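PDB 5O8Z: transcriptional regulatory protein RcsB from Salmonella typhimurium, which probably acts as the DNA-binding response regulator of the Rcs signalling system, controlling transcription of many genes either with or without its partner RcsA. Local coordinates for residues 8-13 with 54-59; 50-55 with 82-87; 155-160 with 175-180. All blocks are in the same frame, centred on the assembly; numbering follows the deposited sequence.

Contact 1 (8-13 with 54-59); sequences IADDHP and ITDLSM. With MG (magnesium ion), chain F; BEF (beryllium trifluoride ion), chain E.
Asp11 OD1 and Asp56 OD2 both grip the magnesium ion, each at 2.1 Å, and the shared cation explains why these two carboxylate oxygens lie only 2.9 Å from each other. Ser58 adds its backbone O, and waters 2 and 3 complete the five ligands seen here. Asp11 puts CG between its backbone N and carbonyl carbon (chi1 61°), which swings OD1 over to the metal, while its CB rests near Met59 CA.

The other oxygen of Asp56 is spent differently: OD1 is bonded covalently to the beryllium of beryllium trifluoride at 1.8 Å. F2 of that group accepts a nearly straight bond from Ser58 N (3.0 Å, 167° at the hydrogen) and a second one from Leu57 N, and F1 accepts a hydrogen bond from each metal-bound water. The carboxylate of Asp10 stacks on that of Asp56, the planes just 4° apart, with OD2 3.3 Å from Asp56 CG. Lys109 pairs with Asp10 OD2 and would offset the gathering of negative charge, while Asp10 OD1 accepts from His12 N in an Asx turn and from water 2.

Leading into the site, the two strands run parallel, Ala9 N bonding to Ile54 O and Asp56 N to Ala9 O, both at 2.9 Å. Met59 SD packs against Ala9 CB. This is the acidic pocket of a CheY-like receiver domain; with beryllium trifluoride on Asp56, the predicted phosphorylation site, the geometry is consistent with a mimic of the aspartyl phosphate.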
loop_
_atom_site.group_PDB
_atom_site.type_symbol
_atom_site.label_atom_id
_atom_site.label_comp_id
_atom_site.label_asym_id
_atom_site.label_seq_id
_atom_site.Cartn_x
_atom_site.Cartn_y
_atom_site.Cartn_z
ATOM N N ILE B 8 -14.638 7.561 -7.839
ATOM C CA ILE B 8 -13.328 7.138 -7.365
ATOM C C ILE B 8 -13.409 6.822 -5.892
ATOM O O ILE B 8 -14.012 7.568 -5.127
ATOM C CB ILE B 8 -12.294 8.238 -7.560
ATOM C CG1 ILE B 8 -12.224 8.673 -9.025
ATOM C CG2 ILE B 8 -10.926 7.732 -7.145
ATOM C CD1 ILE B 8 -11.508 10.012 -9.216
ATOM N N ALA B 9 -12.767 5.738 -5.479
ATOM C CA ALA B 9 -12.726 5.374 -4.077
ATOM C C ALA B 9 -11.334 4.914 -3.668
ATOM O O ALA B 9 -10.799 3.991 -4.262
ATOM C CB ALA B 9 -13.748 4.281 -3.783
ATOM N N ASP B 10 -10.769 5.561 -2.655
ATOM C CA ASP B 10 -9.498 5.152 -2.048
ATOM C C ASP B 10 -9.410 5.761 -0.668
ATOM O O ASP B 10 -9.829 6.903 -0.501
ATOM C CB ASP B 10 -8.322 5.632 -2.905
ATOM C CG ASP B 10 -6.998 4.920 -2.561
ATOM O OD1 ASP B 10 -6.484 5.134 -1.431
ATOM O OD2 ASP B 10 -6.448 4.166 -3.429
ATOM N N ASP B 11 -8.841 5.034 0.300
ATOM C CA ASP B 11 -8.681 5.566 1.660
ATOM C C ASP B 11 -7.531 6.568 1.861
ATOM O O ASP B 11 -7.376 7.101 2.956
ATOM C CB ASP B 11 -8.626 4.451 2.726
ATOM C CG ASP B 11 -7.468 3.489 2.548
ATOM O OD1 ASP B 11 -7.135 3.160 1.392
ATOM O OD2 ASP B 11 -6.918 3.012 3.564
ATOM N N HIS B 12 -6.728 6.814 0.819
ATOM C CA HIS B 12 -5.649 7.782 0.881
ATOM C C HIS B 12 -5.989 8.990 0.022
ATOM O O HIS B 12 -5.982 8.876 -1.202
ATOM C CB HIS B 12 -4.359 7.156 0.350
ATOM C CG HIS B 12 -3.827 6.059 1.201
ATOM N ND1 HIS B 12 -2.931 5.127 0.731
ATOM C CD2 HIS B 12 -4.055 5.740 2.496
ATOM C CE1 HIS B 12 -2.621 4.288 1.700
ATOM N NE2 HIS B 12 -3.288 4.638 2.781
ATOM N N PRO B 13 -6.273 10.150 0.640
ATOM C CA PRO B 13 -6.690 11.296 -0.191
ATOM C C PRO B 13 -5.653 11.748 -1.232
ATOM O O PRO B 13 -6.038 12.306 -2.250
ATOM C CB PRO B 13 -6.952 12.393 0.840
ATOM C CG PRO B 13 -7.361 11.636 2.067
ATOM C CD PRO B 13 -6.492 10.415 2.071
ATOM N N ILE B 54 -13.723 3.462 -10.172
ATOM C CA ILE B 54 -12.299 3.216 -10.018
ATOM C C ILE B 54 -12.092 3.061 -8.524
ATOM O O ILE B 54 -12.203 4.045 -7.794
ATOM C CB ILE B 54 -11.458 4.414 -10.515
ATOM C CG1 ILE B 54 -11.752 4.696 -11.995
ATOM C CG2 ILE B 54 -9.979 4.159 -10.229
ATOM C CD1 ILE B 54 -11.136 5.991 -12.510
ATOM N N THR B 55 -11.809 1.841 -8.071
ATOM C CA THR B 55 -11.790 1.547 -6.636
ATOM C C THR B 55 -10.542 0.897 -6.153
ATOM O O THR B 55 -9.963 0.050 -6.795
ATOM C CB THR B 55 -12.983 0.684 -6.146
ATOM O OG1 THR B 55 -13.004 0.654 -4.696
ATOM C CG2 THR B 55 -12.939 -0.762 -6.676
ATOM N N ASP B 56 -10.206 1.270 -4.934
ATOM C CA ASP B 56 -9.155 0.674 -4.150
ATOM C C ASP B 56 -9.652 -0.652 -3.555
ATOM O O ASP B 56 -10.853 -0.853 -3.493
ATOM C CB ASP B 56 -8.814 1.671 -3.048
ATOM C CG ASP B 56 -7.589 1.314 -2.306
ATOM O OD1 ASP B 56 -6.740 0.604 -2.865
ATOM O OD2 ASP B 56 -7.462 1.753 -1.163
ATOM N N LEU B 57 -8.729 -1.550 -3.162
ATOM C CA LEU B 57 -9.072 -2.811 -2.489
ATOM C C LEU B 57 -9.030 -2.696 -0.969
ATOM O O LEU B 57 -9.958 -3.155 -0.321
ATOM C CB LEU B 57 -8.147 -3.978 -2.899
ATOM C CG LEU B 57 -8.318 -4.656 -4.264
ATOM C CD1 LEU B 57 -7.304 -5.801 -4.423
ATOM C CD2 LEU B 57 -9.725 -5.197 -4.495
ATOM N N SER B 58 -7.950 -2.144 -0.398
ATOM C CA SER B 58 -7.870 -1.982 1.049
ATOM C C SER B 58 -8.389 -0.620 1.436
ATOM O O SER B 58 -7.755 0.383 1.126
ATOM C CB SER B 58 -6.456 -2.169 1.607
ATOM O OG SER B 58 -5.916 -3.409 1.197
ATOM N N MET B 59 -9.541 -0.604 2.110
ATOM C CA MET B 59 -10.115 0.612 2.693
ATOM C C MET B 59 -10.897 0.294 3.958
ATOM O O MET B 59 -11.437 -0.799 4.079
ATOM C CB MET B 59 -11.135 1.245 1.751
ATOM C CG MET B 59 -10.677 1.512 0.340
ATOM S SD MET B 59 -11.986 2.312 -0.634
ATOM C CE MET B 59 -13.433 1.358 -0.167
HETATM MG MG MG F . -6.078 1.613 0.384
HETATM BE BE BEF E . -5.314 -0.208 -2.032
HETATM F F1 BEF E . -5.340 0.014 -0.561
HETATM F F2 BEF E . -5.661 -1.636 -2.291
HETATM F F3 BEF E . -4.087 0.166 -2.791
HETATM O O HOH W 1 -9.494 4.474 -6.603
HETATM O O HOH W 2 -4.798 3.092 -0.315
HETATM O O HOH W 3 -5.020 1.529 2.089
#

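Contact 2 (50-55 with 82-87); sequences AHVLIT and SIIVLT. With BEF (beryllium trifluoride ion), chain E.
A right-handed beta-alpha-beta crossover of the receiver domain joins these strands: 52-55 leads through helix 67-77 to 82-87, which returns as its parallel neighbour. The axes of the two strands pass 4.7 Å apart with 14° between their directions. Five backbone bonds make the ladder, from Ser82 N to His51 O at one end to Leu86 N to Thr55 O at the other. In the middle, Leu53 gives its N to Ser82 O and receives Ile84 N on its own O, each at 2.8 Å; both are close to straight, 171° at the hydrogen of the second.

On the face carrying Val52, Ile54, Ser82 and Ile84, Val52 CG1 meets Ile84 CD1 at 4.2 Å, the two side chains crossing at a slant, and helix 115-124 covers this face, Leu123 on Val52 and Ser82, Leu116 on Ile54 and Leu120 on Ile84. The other face holds Leu53, Thr55, Ile83 and Val85, where helix 67-77 packs on Leu53 and Ile83 through Ile74 and on Val85 through Ile71, so the doubly wound, helix-sheet-helix layering of the CheY-like fold passes straight through this strand pair. Here Thr55 and Val85 lie side by side, their CG2 methyls 4.1 Å apart. Thr55 turns OG1 anti to its N (chi1 -170°), leaving that methyl to face Val85 CG2 and, at 4.2 Å, Ile83 CG2. At the C-terminal end of strand 82-87, Thr87 OG1 donates to F2 of beryllium trifluoride at 2.7 Å.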
loop_
_atom_site.group_PDB
_atom_site.type_symbol
_atom_site.label_atom_id
_atom_site.label_comp_id
_atom_site.label_asym_id
_atom_site.label_seq_id
_atom_site.Cartn_x
_atom_site.Cartn_y
_atom_site.Cartn_z
ATOM N N ALA B 50 -23.636 6.752 -11.946
ATOM C CA ALA B 50 -22.253 6.457 -12.281
ATOM C C ALA B 50 -22.214 5.362 -13.337
ATOM O O ALA B 50 -23.061 4.460 -13.343
ATOM C CB ALA B 50 -21.498 6.039 -11.036
ATOM N N HIS B 51 -21.261 5.480 -14.259
ATOM C CA HIS B 51 -21.031 4.463 -15.285
ATOM C C HIS B 51 -19.818 3.589 -14.931
ATOM O O HIS B 51 -19.787 2.412 -15.257
ATOM C CB HIS B 51 -20.863 5.103 -16.674
ATOM C CG HIS B 51 -21.948 6.085 -17.026
ATOM N ND1 HIS B 51 -23.232 5.987 -16.529
ATOM C CD2 HIS B 51 -21.942 7.172 -17.832
ATOM C CE1 HIS B 51 -23.965 6.980 -17.003
ATOM N NE2 HIS B 51 -23.204 7.715 -17.793
ATOM N N VAL B 52 -18.839 4.169 -14.254
ATOM C CA VAL B 52 -17.612 3.483 -13.905
ATOM C C VAL B 52 -17.207 3.782 -12.457
ATOM O O VAL B 52 -17.363 4.900 -11.981
ATOM C CB VAL B 52 -16.463 3.888 -14.864
ATOM C CG1 VAL B 52 -15.209 3.094 -14.556
ATOM C CG2 VAL B 52 -16.885 3.677 -16.313
ATOM N N LEU B 53 -16.706 2.756 -11.775
ATOM C CA LEU B 53 -16.092 2.896 -10.471
ATOM C C LEU B 53 -14.595 2.550 -10.602
ATOM O O LEU B 53 -14.265 1.492 -11.088
ATOM C CB LEU B 53 -16.762 1.949 -9.468
ATOM C CG LEU B 53 -16.067 1.710 -8.123
ATOM C CD1 LEU B 53 -15.908 3.015 -7.347
ATOM C CD2 LEU B 53 -16.831 0.714 -7.287
ATOM N N ILE B 54 -13.723 3.462 -10.172
ATOM C CA ILE B 54 -12.299 3.216 -10.018
ATOM C C ILE B 54 -12.092 3.061 -8.524
ATOM O O ILE B 54 -12.203 4.045 -7.794
ATOM C CB ILE B 54 -11.458 4.414 -10.515
ATOM C CG1 ILE B 54 -11.752 4.696 -11.995
ATOM C CG2 ILE B 54 -9.979 4.159 -10.229
ATOM C CD1 ILE B 54 -11.136 5.991 -12.510
ATOM N N THR B 55 -11.809 1.841 -8.071
ATOM C CA THR B 55 -11.790 1.547 -6.636
ATOM C C THR B 55 -10.542 0.897 -6.153
ATOM O O THR B 55 -9.963 0.050 -6.795
ATOM C CB THR B 55 -12.983 0.684 -6.146
ATOM O OG1 THR B 55 -13.004 0.654 -4.696
ATOM C CG2 THR B 55 -12.939 -0.762 -6.676
ATOM N N SER B 82 -19.445 -0.445 -14.419
ATOM C CA SER B 82 -18.145 -0.998 -14.790
ATOM C C SER B 82 -17.135 -0.741 -13.660
ATOM O O SER B 82 -17.151 0.319 -13.028
ATOM C CB SER B 82 -17.672 -0.429 -16.137
ATOM O OG SER B 82 -18.559 -0.832 -17.168
ATOM N N ILE B 83 -16.284 -1.728 -13.376
ATOM C CA ILE B 83 -15.349 -1.619 -12.272
ATOM C C ILE B 83 -13.904 -1.714 -12.753
ATOM O O ILE B 83 -13.542 -2.662 -13.440
ATOM C CB ILE B 83 -15.642 -2.686 -11.197
ATOM C CG1 ILE B 83 -17.072 -2.508 -10.659
ATOM C CG2 ILE B 83 -14.630 -2.561 -10.061
ATOM C CD1 ILE B 83 -17.537 -3.565 -9.683
ATOM N N ILE B 84 -13.087 -0.729 -12.384
ATOM C CA ILE B 84 -11.627 -0.846 -12.510
ATOM C C ILE B 84 -11.014 -0.770 -11.130
ATOM O O ILE B 84 -11.243 0.182 -10.389
ATOM C CB ILE B 84 -11.002 0.265 -13.375
ATOM C CG1 ILE B 84 -11.599 0.253 -14.775
ATOM C CG2 ILE B 84 -9.488 0.110 -13.462
ATOM C CD1 ILE B 84 -11.433 1.572 -15.495
ATOM N N VAL B 85 -10.204 -1.766 -10.793
ATOM C CA VAL B 85 -9.536 -1.795 -9.497
ATOM C C VAL B 85 -8.151 -1.189 -9.657
ATOM O O VAL B 85 -7.429 -1.525 -10.610
ATOM C CB VAL B 85 -9.459 -3.228 -8.954
ATOM C CG1 VAL B 85 -8.522 -3.327 -7.771
ATOM C CG2 VAL B 85 -10.859 -3.703 -8.591
ATOM N N LEU B 86 -7.822 -0.253 -8.766
ATOM C CA LEU B 86 -6.500 0.385 -8.722
ATOM C C LEU B 86 -5.987 0.097 -7.333
ATOM O O LEU B 86 -6.528 0.617 -6.359
ATOM C CB LEU B 86 -6.595 1.893 -8.982
ATOM C CG LEU B 86 -5.335 2.741 -8.748
ATOM C CD1 LEU B 86 -4.200 2.366 -9.707
ATOM C CD2 LEU B 86 -5.660 4.216 -8.911
ATOM N N THR B 87 -4.947 -0.729 -7.240
ATOM C CA THR B 87 -4.497 -1.286 -5.975
ATOM C C THR B 87 -2.978 -1.420 -5.900
ATOM O O THR B 87 -2.323 -1.633 -6.895
ATOM C CB THR B 87 -5.151 -2.675 -5.726
ATOM O OG1 THR B 87 -4.831 -3.147 -4.410
ATOM C CG2 THR B 87 -4.755 -3.711 -6.779
HETATM BE BE BEF E . -5.314 -0.208 -2.032
HETATM F F1 BEF E . -5.340 0.014 -0.561
HETATM F F2 BEF E . -5.661 -1.636 -2.291
HETATM F F3 BEF E . -4.087 0.166 -2.791
#

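Contact 3 (155-160 with 175-180); sequences ESEVLR and LNRSIK
Glu157 reaches from helix 153-162 toward the end of helix 168-175, within the LuxR-type helix-turn-helix domain. Its CB points at the opposing segment and, with CG anti to the backbone N (chi1 -152°), the chain continues extended. CG comes within 4.1 Å of Leu175 CD2, the two side chains sliding past each other in opposite directions. Beyond it, CD lies 3.8 Å from Arg177 NH2, and OE1 forms a salt bridge with that same nitrogen at 2.9 Å. The bond is bent, 135° at the hydrogen, and NH2 approaches from above the carboxylate plane. Carboxylate and guanidinium planes stand 68° apart, and OE1 meets NH2 alone, a pairing of one oxygen with one nitrogen.

Arg177 follows Asn176, whose positive phi makes it the C-prime residue of a Schellman motif. This C-terminal cap closes helix 168-175 before Ser178 caps the start of helix 179-193, the two helices of the predicted DNA-binding motif. From the turn, the arginine side chain runs back toward helix 153-162, and its NH1 donates to OE1 of Gln185, a residue of helix 179-193. The guanidinium thus has polar partners on both terminal nitrogens, one on helix 153-162 and one on helix 179-193.

Beside the salt bridge the packing is apolar: Val158 and Leu175 cross at about a right angle, CG2 meeting CD1 at 4.0 Å. Leu175 CD1 also lies over the rim of one face of the Arg177 guanidinium, while Val158 CG2 lies 3.8 Å from NH1.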
loop_
_atom_site.group_PDB
_atom_site.type_symbol
_atom_site.label_atom_id
_atom_site.label_comp_id
_atom_site.label_asym_id
_atom_site.label_seq_id
_atom_site.Cartn_x
_atom_site.Cartn_y
_atom_site.Cartn_z
ATOM N N GLU B 155 -11.389 -26.536 5.097
ATOM C CA GLU B 155 -10.301 -25.609 4.754
ATOM C C GLU B 155 -10.673 -24.151 5.044
ATOM O O GLU B 155 -9.886 -23.407 5.634
ATOM C CB GLU B 155 -9.919 -25.771 3.288
ATOM C CG GLU B 155 -9.164 -27.059 3.004
ATOM C CD GLU B 155 -8.976 -27.372 1.529
ATOM O OE1 GLU B 155 -9.729 -26.843 0.669
ATOM O OE2 GLU B 155 -8.081 -28.182 1.211
ATOM N N SER B 156 -11.873 -23.752 4.623
ATOM C CA SER B 156 -12.375 -22.409 4.910
ATOM C C SER B 156 -12.418 -22.136 6.420
ATOM O O SER B 156 -12.057 -21.037 6.859
ATOM C CB SER B 156 -13.748 -22.199 4.280
ATOM O OG SER B 156 -13.710 -22.537 2.904
ATOM N N GLU B 157 -12.823 -23.143 7.192
ATOM C CA GLU B 157 -12.911 -23.065 8.660
ATOM C C GLU B 157 -11.568 -22.771 9.336
ATOM O O GLU B 157 -11.485 -21.894 10.174
ATOM C CB GLU B 157 -13.493 -24.373 9.224
ATOM C CG GLU B 157 -14.249 -24.254 10.540
ATOM C CD GLU B 157 -15.223 -25.412 10.756
ATOM O OE1 GLU B 157 -14.981 -26.526 10.219
ATOM O OE2 GLU B 157 -16.245 -25.211 11.459
ATOM N N VAL B 158 -10.523 -23.501 8.950
ATOM C CA VAL B 158 -9.163 -23.245 9.449
ATOM C C VAL B 158 -8.671 -21.820 9.055
ATOM O O VAL B 158 -8.061 -21.126 9.874
ATOM C CB VAL B 158 -8.165 -24.318 8.947
ATOM C CG1 VAL B 158 -6.750 -23.966 9.341
ATOM C CG2 VAL B 158 -8.523 -25.704 9.496
ATOM N N LEU B 159 -8.948 -21.399 7.820
ATOM C CA LEU B 159 -8.427 -20.131 7.309
ATOM C C LEU B 159 -9.134 -18.918 7.921
ATOM O O LEU B 159 -8.470 -17.932 8.240
ATOM C CB LEU B 159 -8.432 -20.084 5.773
ATOM C CG LEU B 159 -7.070 -20.374 5.112
ATOM C CD1 LEU B 159 -6.332 -21.572 5.694
ATOM C CD2 LEU B 159 -7.242 -20.542 3.602
ATOM N N ARG B 160 -10.449 -19.009 8.116
ATOM C CA ARG B 160 -11.212 -17.952 8.781
ATOM C C ARG B 160 -10.675 -17.632 10.176
ATOM O O ARG B 160 -10.710 -16.474 10.584
ATOM C CB ARG B 160 -12.686 -18.304 8.845
ATOM N N LEU B 175 -11.038 -26.129 17.142
ATOM C CA LEU B 175 -11.853 -26.998 16.281
ATOM C C LEU B 175 -11.902 -28.462 16.760
ATOM O O LEU B 175 -12.661 -29.266 16.219
ATOM C CB LEU B 175 -11.348 -26.918 14.836
ATOM C CG LEU B 175 -11.287 -25.503 14.223
ATOM C CD1 LEU B 175 -10.721 -25.526 12.807
ATOM C CD2 LEU B 175 -12.640 -24.799 14.245
ATOM N N ASN B 176 -11.111 -28.790 17.788
ATOM C CA ASN B 176 -10.974 -30.151 18.311
ATOM C C ASN B 176 -10.423 -31.116 17.248
ATOM O O ASN B 176 -10.970 -32.201 17.008
ATOM C CB ASN B 176 -12.287 -30.654 18.935
ATOM C CG ASN B 176 -12.082 -31.861 19.847
ATOM O OD1 ASN B 176 -10.950 -32.286 20.088
ATOM N ND2 ASN B 176 -13.178 -32.445 20.321
ATOM N N ARG B 177 -9.329 -30.682 16.618
ATOM C CA ARG B 177 -8.616 -31.462 15.604
ATOM C C ARG B 177 -7.152 -31.514 15.964
ATOM O O ARG B 177 -6.655 -30.612 16.613
ATOM C CB ARG B 177 -8.738 -30.818 14.224
ATOM C CG ARG B 177 -10.044 -31.087 13.518
ATOM C CD ARG B 177 -10.154 -30.239 12.258
ATOM N NE ARG B 177 -11.534 -29.831 12.011
ATOM C CZ ARG B 177 -11.926 -28.964 11.081
ATOM N NH1 ARG B 177 -11.050 -28.396 10.248
ATOM N NH2 ARG B 177 -13.230 -28.682 10.973
ATOM N N SER B 178 -6.464 -32.555 15.511
ATOM C CA SER B 178 -5.021 -32.650 15.694
ATOM C C SER B 178 -4.270 -31.537 14.918
ATOM O O SER B 178 -4.812 -30.907 13.995
ATOM C CB SER B 178 -4.512 -34.023 15.259
ATOM O OG SER B 178 -4.431 -34.116 13.852
ATOM N N ILE B 179 -3.023 -31.323 15.322
ATOM C CA ILE B 179 -2.127 -30.362 14.696
ATOM C C ILE B 179 -1.831 -30.805 13.268
ATOM O O ILE B 179 -1.825 -29.979 12.361
ATOM C CB ILE B 179 -0.782 -30.227 15.460
ATOM C CG1 ILE B 179 -0.985 -29.756 16.912
ATOM C CG2 ILE B 179 0.163 -29.271 14.732
ATOM C CD1 ILE B 179 -1.560 -28.365 17.064
ATOM N N LYS B 180 -1.564 -32.103 13.102
ATOM C CA LYS B 180 -1.325 -32.709 11.794
ATOM C C LYS B 180 -2.480 -32.431 10.848
ATOM O O LYS B 180 -2.253 -31.977 9.727
ATOM C CB LYS B 180 -1.097 -34.213 11.926
#

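Overall arrangement
Contacts 1 and 2 are adjoining parts of one parallel sheet: strand 52-55 serves both, pairing with 4-9 in the first and 82-87 in the second, and their centres lie 10 Å apart. They converge on beryllium trifluoride, which bridges Asp56 of contact 1 and Thr87 of contact 2; Leu57 CD1 also packs 3.6 Å from Thr87 OG1. Contact 3 belongs to the DNA-binding domain, on the opposite side of the chain's centre. Its centre is 33 Å from that of contact 1 and 36 Å from that of contact 2, and nearest atoms remain about 16 Å and 19 Å away, so neither receiver contact touches it directly.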